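PDB 6JUF: SspB protein, which probably acts as a DNA-cleaving, metal-binding component of SspABCD-SspE, a bacterial defence system against phages that senses DNA phosphorothioation. Local coordinates for residues 239-253 / 297-310. Numbering follows the deposited sequence.
Sequences LDYAARTTRNAGSIS and QRSLTFTSGPFDLA
Four backbone hydrogen bonds join strand 250-253 to strand 298-302. Gly250 and Phe302 exchange one pair, and Ile252 and Leu300 the other; the bond from Phe302 N to Gly250 O is the straightest, at 169°. The short strand axes run 154° apart, which makes the pairing antiparallel. Between these pairs, Ser251 CA lies 3.0 Å from Leu300 O in a CA-H...O contact.

Backbone carbonyls and apolar side chains together surround the Phe302 ring. Its chi1 of 35° sets CG between the backbone N and the carbonyl carbon, turning the ring back over its partner strand. Of the carbonyls, Gly250 O sits above the centre of one face, and Asn248 O meets the ring edge in plane, 3.4 Å from Phe302 CE2. Of the apolar groups, Pro306 CB covers the opposite face toward the rim, Ala242 CB approaches Phe302 CZ at 3.9 Å, and Leu239 CD2 reaches both Phe302 CD1 and Leu300 CD2.

The helices 239-243 and 306-310 pass nearly antiparallel, their axes 7.8 Å apart. An alanine on one side of each close pair goes with this spacing: Ala310 CB lies 3.6 Å from Leu239 CB, and Ala243 CB 3.7 Å from Phe307 CB. Asp240 OD1 comes near the Phe307 ring, but its carboxylate is held by Arg121 and Trp115.

Outside the strand pairing, waters bridge polar groups of the two segments. On the sheet face bearing Ser251 and Ser299, one water bonds to both hydroxyls. At the start of helix 306-310 a second water accepts from Phe307 N and donates weakly to Thr246 O. Thr246 OG1 accepts from Asn248 N, 3.2 Å away, forming an ST turn in the link between helix and strand.

Strand 298-302 also pairs with strand 289-293, completing a three-stranded antiparallel sheet of order 1-3-2. With helix 272-285 touching Leu300 and helix 231-243 packed beside it, the arrangement resembles a winged-helix fold, whose wing would be the 289-302 hairpin.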
loop_
_atom_site.group_PDB
_atom_site.type_symbol
_atom_site.label_atom_id
_atom_site.label_comp_id
_atom_site.label_asym_id
_atom_site.label_seq_id
_atom_site.Cartn_x
_atom_site.Cartn_y
_atom_site.Cartn_z
ATOM N N LEU B 239 -24.254 -12.396 0.268
ATOM C CA LEU B 239 -25.468 -11.926 0.948
ATOM C C LEU B 239 -25.836 -10.505 0.548
ATOM O O LEU B 239 -27.025 -10.197 0.333
ATOM C CB LEU B 239 -25.287 -12.063 2.452
ATOM C CG LEU B 239 -25.311 -13.493 2.997
ATOM C CD1 LEU B 239 -24.584 -13.509 4.377
ATOM C CD2 LEU B 239 -26.715 -14.086 3.092
ATOM N N ASP B 240 -24.789 -9.656 0.392
ATOM C CA ASP B 240 -25.023 -8.278 -0.045
ATOM C C ASP B 240 -25.618 -8.276 -1.466
ATOM O O ASP B 240 -26.517 -7.503 -1.781
ATOM C CB ASP B 240 -23.701 -7.541 -0.010
ATOM C CG ASP B 240 -23.821 -6.050 -0.291
ATOM O OD1 ASP B 240 -24.656 -5.374 0.340
ATOM O OD2 ASP B 240 -23.056 -5.569 -1.161
ATOM N N TYR B 241 -25.089 -9.202 -2.312
ATOM C CA TYR B 241 -25.611 -9.340 -3.679
ATOM C C TYR B 241 -27.100 -9.726 -3.654
ATOM O O TYR B 241 -27.937 -9.125 -4.331
ATOM C CB TYR B 241 -24.773 -10.329 -4.497
ATOM C CG TYR B 241 -25.236 -10.376 -5.923
ATOM C CD1 TYR B 241 -24.826 -9.354 -6.832
ATOM C CD2 TYR B 241 -26.101 -11.361 -6.384
ATOM C CE1 TYR B 241 -25.295 -9.396 -8.143
ATOM C CE2 TYR B 241 -26.576 -11.369 -7.688
ATOM C CZ TYR B 241 -26.155 -10.385 -8.558
ATOM O OH TYR B 241 -26.605 -10.360 -9.837
ATOM N N ALA B 242 -27.429 -10.747 -2.850
ATOM C CA ALA B 242 -28.802 -11.182 -2.701
ATOM C C ALA B 242 -29.718 -10.042 -2.241
ATOM O O ALA B 242 -30.853 -9.906 -2.693
ATOM C CB ALA B 242 -28.854 -12.369 -1.749
ATOM N N ALA B 243 -29.193 -9.229 -1.316
ATOM C CA ALA B 243 -29.896 -8.095 -0.735
ATOM C C ALA B 243 -30.339 -7.014 -1.741
ATOM O O ALA B 243 -31.202 -6.234 -1.444
ATOM C CB ALA B 243 -29.080 -7.481 0.386
ATOM N N ARG B 244 -29.702 -6.992 -2.905
ATOM C CA ARG B 244 -30.084 -6.072 -3.945
ATOM C C ARG B 244 -31.536 -6.298 -4.352
ATOM O O ARG B 244 -32.176 -5.361 -4.758
ATOM C CB ARG B 244 -29.186 -6.278 -5.173
ATOM C CG ARG B 244 -27.750 -5.919 -4.897
ATOM C CD ARG B 244 -26.944 -6.158 -6.180
ATOM N NE ARG B 244 -25.495 -5.904 -5.969
ATOM C CZ ARG B 244 -24.609 -5.701 -6.935
ATOM N NH1 ARG B 244 -24.933 -5.778 -8.251
ATOM N NH2 ARG B 244 -23.328 -5.435 -6.578
ATOM N N THR B 245 -32.041 -7.525 -4.221
ATOM C CA THR B 245 -33.372 -7.839 -4.756
ATOM C C THR B 245 -34.309 -8.378 -3.669
ATOM O O THR B 245 -35.503 -8.543 -3.889
ATOM C CB THR B 245 -33.318 -8.813 -5.948
ATOM O OG1 THR B 245 -32.644 -10.008 -5.549
ATOM C CG2 THR B 245 -32.590 -8.203 -7.125
ATOM N N THR B 246 -33.791 -8.662 -2.478
ATOM C CA THR B 246 -34.733 -9.061 -1.418
ATOM C C THR B 246 -34.356 -8.613 -0.028
ATOM O O THR B 246 -33.177 -8.528 0.311
ATOM C CB THR B 246 -35.066 -10.566 -1.429
ATOM O OG1 THR B 246 -36.083 -10.828 -0.442
ATOM C CG2 THR B 246 -33.872 -11.431 -1.159
ATOM N N ARG B 247 -35.375 -8.368 0.777
ATOM C CA ARG B 247 -35.232 -7.805 2.110
ATOM C C ARG B 247 -35.615 -8.878 3.147
ATOM O O ARG B 247 -35.603 -8.651 4.381
ATOM C CB ARG B 247 -36.184 -6.593 2.207
ATOM C CG ARG B 247 -35.874 -5.618 3.318
ATOM C CD ARG B 247 -36.942 -4.534 3.457
ATOM N NE ARG B 247 -37.304 -3.934 2.168
ATOM C CZ ARG B 247 -36.657 -2.920 1.575
ATOM N NH1 ARG B 247 -35.590 -2.359 2.142
ATOM N NH2 ARG B 247 -37.085 -2.462 0.403
ATOM N N ASN B 248 -35.959 -10.045 2.648
ATOM C CA ASN B 248 -36.597 -11.079 3.453
ATOM C C ASN B 248 -35.845 -12.391 3.378
ATOM O O ASN B 248 -34.882 -12.521 2.591
ATOM C CB ASN B 248 -38.026 -11.319 2.946
ATOM C CG ASN B 248 -38.920 -10.085 3.070
ATOM O OD1 ASN B 248 -39.004 -9.462 4.137
ATOM N ND2 ASN B 248 -39.603 -9.735 1.971
ATOM N N ALA B 249 -36.296 -13.390 4.135
ATOM C CA ALA B 249 -35.778 -14.750 4.007
ATOM C C ALA B 249 -35.851 -15.144 2.552
ATOM O O ALA B 249 -36.795 -14.773 1.849
ATOM C CB ALA B 249 -36.601 -15.730 4.824
ATOM N N GLY B 250 -34.853 -15.881 2.103
ATOM C CA GLY B 250 -34.825 -16.308 0.702
ATOM C C GLY B 250 -33.627 -17.187 0.396
ATOM O O GLY B 250 -33.096 -17.892 1.264
ATOM N N SER B 251 -33.243 -17.190 -0.874
ATOM C CA SER B 251 -32.132 -18.008 -1.332
ATOM C C SER B 251 -31.607 -17.447 -2.637
ATOM O O SER B 251 -32.291 -16.674 -3.320
ATOM C CB SER B 251 -32.559 -19.467 -1.517
ATOM O OG SER B 251 -33.490 -19.563 -2.592
ATOM N N ILE B 252 -30.392 -17.841 -2.968
ATOM C CA ILE B 252 -29.783 -17.527 -4.261
ATOM C C ILE B 252 -28.846 -18.674 -4.645
ATOM O O ILE B 252 -28.133 -19.211 -3.806
ATOM C CB ILE B 252 -28.970 -16.185 -4.205
ATOM C CG1 ILE B 252 -28.316 -15.884 -5.559
ATOM C CG2 ILE B 252 -27.949 -16.216 -3.094
ATOM C CD1 ILE B 252 -27.929 -14.404 -5.720
ATOM N N SER B 253 -28.890 -19.064 -5.912
ATOM C CA SER B 253 -28.198 -20.264 -6.321
ATOM C C SER B 253 -26.706 -20.009 -6.414
ATOM O O SER B 253 -26.280 -18.859 -6.655
ATOM C CB SER B 253 -28.740 -20.699 -7.694
ATOM O OG SER B 253 -28.384 -19.753 -8.703
ATOM N N GLN B 297 -29.254 -28.466 -7.893
ATOM C CA GLN B 297 -28.319 -27.358 -7.898
ATOM C C GLN B 297 -28.282 -26.808 -6.478
ATOM O O GLN B 297 -29.274 -26.916 -5.782
ATOM C CB GLN B 297 -28.793 -26.294 -8.879
ATOM C CG GLN B 297 -30.144 -25.710 -8.528
ATOM C CD GLN B 297 -30.242 -24.223 -8.829
ATOM O OE1 GLN B 297 -29.224 -23.549 -9.088
ATOM N NE2 GLN B 297 -31.467 -23.689 -8.781
ATOM N N ARG B 298 -27.146 -26.269 -6.033
ATOM C CA ARG B 298 -27.051 -25.787 -4.676
ATOM C C ARG B 298 -27.411 -24.325 -4.609
ATOM O O ARG B 298 -27.118 -23.559 -5.512
ATOM C CB ARG B 298 -25.628 -25.986 -4.107
ATOM C CG ARG B 298 -25.286 -27.440 -3.849
ATOM C CD ARG B 298 -24.711 -27.700 -2.462
ATOM N NE ARG B 298 -23.296 -27.390 -2.432
ATOM C CZ ARG B 298 -22.498 -27.426 -1.356
ATOM N NH1 ARG B 298 -22.938 -27.762 -0.132
ATOM N NH2 ARG B 298 -21.228 -27.097 -1.509
ATOM N N SER B 299 -28.001 -23.950 -3.494
ATOM C CA SER B 299 -28.293 -22.577 -3.178
ATOM C C SER B 299 -27.847 -22.244 -1.768
ATOM O O SER B 299 -27.799 -23.114 -0.843
ATOM C CB SER B 299 -29.783 -22.262 -3.289
ATOM O OG SER B 299 -30.203 -22.394 -4.641
ATOM N N LEU B 300 -27.548 -20.962 -1.603
ATOM C CA LEU B 300 -27.417 -20.381 -0.261
ATOM C C LEU B 300 -28.779 -19.905 0.224
ATOM O O LEU B 300 -29.478 -19.137 -0.470
ATOM C CB LEU B 300 -26.448 -19.205 -0.318
ATOM C CG LEU B 300 -26.349 -18.251 0.894
ATOM C CD1 LEU B 300 -25.701 -18.975 2.073
ATOM C CD2 LEU B 300 -25.550 -16.993 0.494
ATOM N N THR B 301 -29.200 -20.389 1.401
ATOM C CA THR B 301 -30.441 -19.948 1.982
ATOM C C THR B 301 -30.179 -19.065 3.192
ATOM O O THR B 301 -29.162 -19.244 3.903
ATOM C CB THR B 301 -31.346 -21.124 2.352
ATOM O OG1 THR B 301 -30.793 -21.838 3.473
ATOM C CG2 THR B 301 -31.543 -22.020 1.108
ATOM N N PHE B 302 -31.100 -18.145 3.442
ATOM C CA PHE B 302 -31.037 -17.289 4.621
ATOM C C PHE B 302 -32.446 -17.114 5.232
ATOM O O PHE B 302 -33.409 -16.872 4.479
ATOM C CB PHE B 302 -30.384 -15.896 4.269
ATOM C CG PHE B 302 -30.736 -15.387 2.858
ATOM C CD1 PHE B 302 -29.947 -15.789 1.753
ATOM C CD2 PHE B 302 -31.839 -14.555 2.630
ATOM C CE1 PHE B 302 -30.298 -15.366 0.476
ATOM C CE2 PHE B 302 -32.154 -14.142 1.327
ATOM C CZ PHE B 302 -31.377 -14.546 0.266
ATOM N N THR B 303 -32.556 -17.275 6.564
ATOM C CA THR B 303 -33.891 -17.361 7.237
ATOM C C THR B 303 -34.381 -15.962 7.601
ATOM O O THR B 303 -35.476 -15.798 8.172
ATOM C CB THR B 303 -33.809 -18.194 8.521
ATOM O OG1 THR B 303 -32.796 -17.638 9.405
ATOM C CG2 THR B 303 -33.524 -19.662 8.231
ATOM N N SER B 304 -33.559 -14.944 7.295
ATOM C CA SER B 304 -33.986 -13.562 7.478
ATOM C C SER B 304 -33.292 -12.695 6.468
ATOM O O SER B 304 -32.556 -13.217 5.620
ATOM C CB SER B 304 -33.767 -13.054 8.929
ATOM O OG SER B 304 -32.379 -12.971 9.267
ATOM N N GLY B 305 -33.575 -11.397 6.478
ATOM C CA GLY B 305 -33.110 -10.471 5.436
ATOM C C GLY B 305 -31.610 -10.586 5.231
ATOM O O GLY B 305 -30.836 -10.517 6.192
ATOM N N PRO B 306 -31.169 -10.686 3.989
ATOM C CA PRO B 306 -29.738 -10.934 3.781
ATOM C C PRO B 306 -28.814 -9.741 4.034
ATOM O O PRO B 306 -27.598 -9.954 4.300
ATOM C CB PRO B 306 -29.654 -11.373 2.324
ATOM C CG PRO B 306 -30.874 -10.756 1.692
ATOM C CD PRO B 306 -31.944 -10.870 2.761
ATOM N N PHE B 307 -29.295 -8.527 3.904
ATOM C CA PHE B 307 -28.440 -7.394 4.176
ATOM C C PHE B 307 -27.936 -7.380 5.609
ATOM O O PHE B 307 -26.718 -7.155 5.831
ATOM C CB PHE B 307 -29.160 -6.088 3.854
ATOM C CG PHE B 307 -28.272 -4.887 3.931
ATOM C CD1 PHE B 307 -27.548 -4.517 2.804
ATOM C CD2 PHE B 307 -28.143 -4.162 5.117
ATOM C CE1 PHE B 307 -26.717 -3.391 2.827
ATOM C CE2 PHE B 307 -27.351 -3.013 5.179
ATOM C CZ PHE B 307 -26.617 -2.632 4.026
ATOM N N ASP B 308 -28.819 -7.604 6.601
ATOM C CA ASP B 308 -28.376 -7.550 7.993
ATOM C C ASP B 308 -27.444 -8.714 8.253
ATOM O O ASP B 308 -26.476 -8.593 9.079
ATOM C CB ASP B 308 -29.574 -7.577 8.988
ATOM C CG ASP B 308 -30.362 -6.270 8.989
ATOM O OD1 ASP B 308 -29.851 -5.230 8.509
ATOM O OD2 ASP B 308 -31.510 -6.263 9.470
ATOM N N LEU B 309 -27.728 -9.855 7.640
ATOM C CA LEU B 309 -26.862 -11.027 7.861
ATOM C C LEU B 309 -25.489 -10.777 7.233
ATOM O O LEU B 309 -24.477 -11.158 7.787
ATOM C CB LEU B 309 -27.479 -12.338 7.336
ATOM C CG LEU B 309 -28.785 -12.715 8.090
ATOM C CD1 LEU B 309 -29.441 -13.846 7.293
ATOM C CD2 LEU B 309 -28.337 -13.154 9.482
ATOM N N ALA B 310 -25.463 -10.140 6.072
ATOM C CA ALA B 310 -24.226 -9.828 5.431
ATOM C C ALA B 310 -23.354 -9.004 6.376
ATOM O O ALA B 310 -22.150 -9.264 6.465
ATOM C CB ALA B 310 -24.480 -9.031 4.136
HETATM O O HOH W 1 -31.932 -7.423 3.389
HETATM O O HOH W 2 -32.031 -20.262 -5.044
HETATM O O HOH W 3 -29.411 -20.727 -10.934
#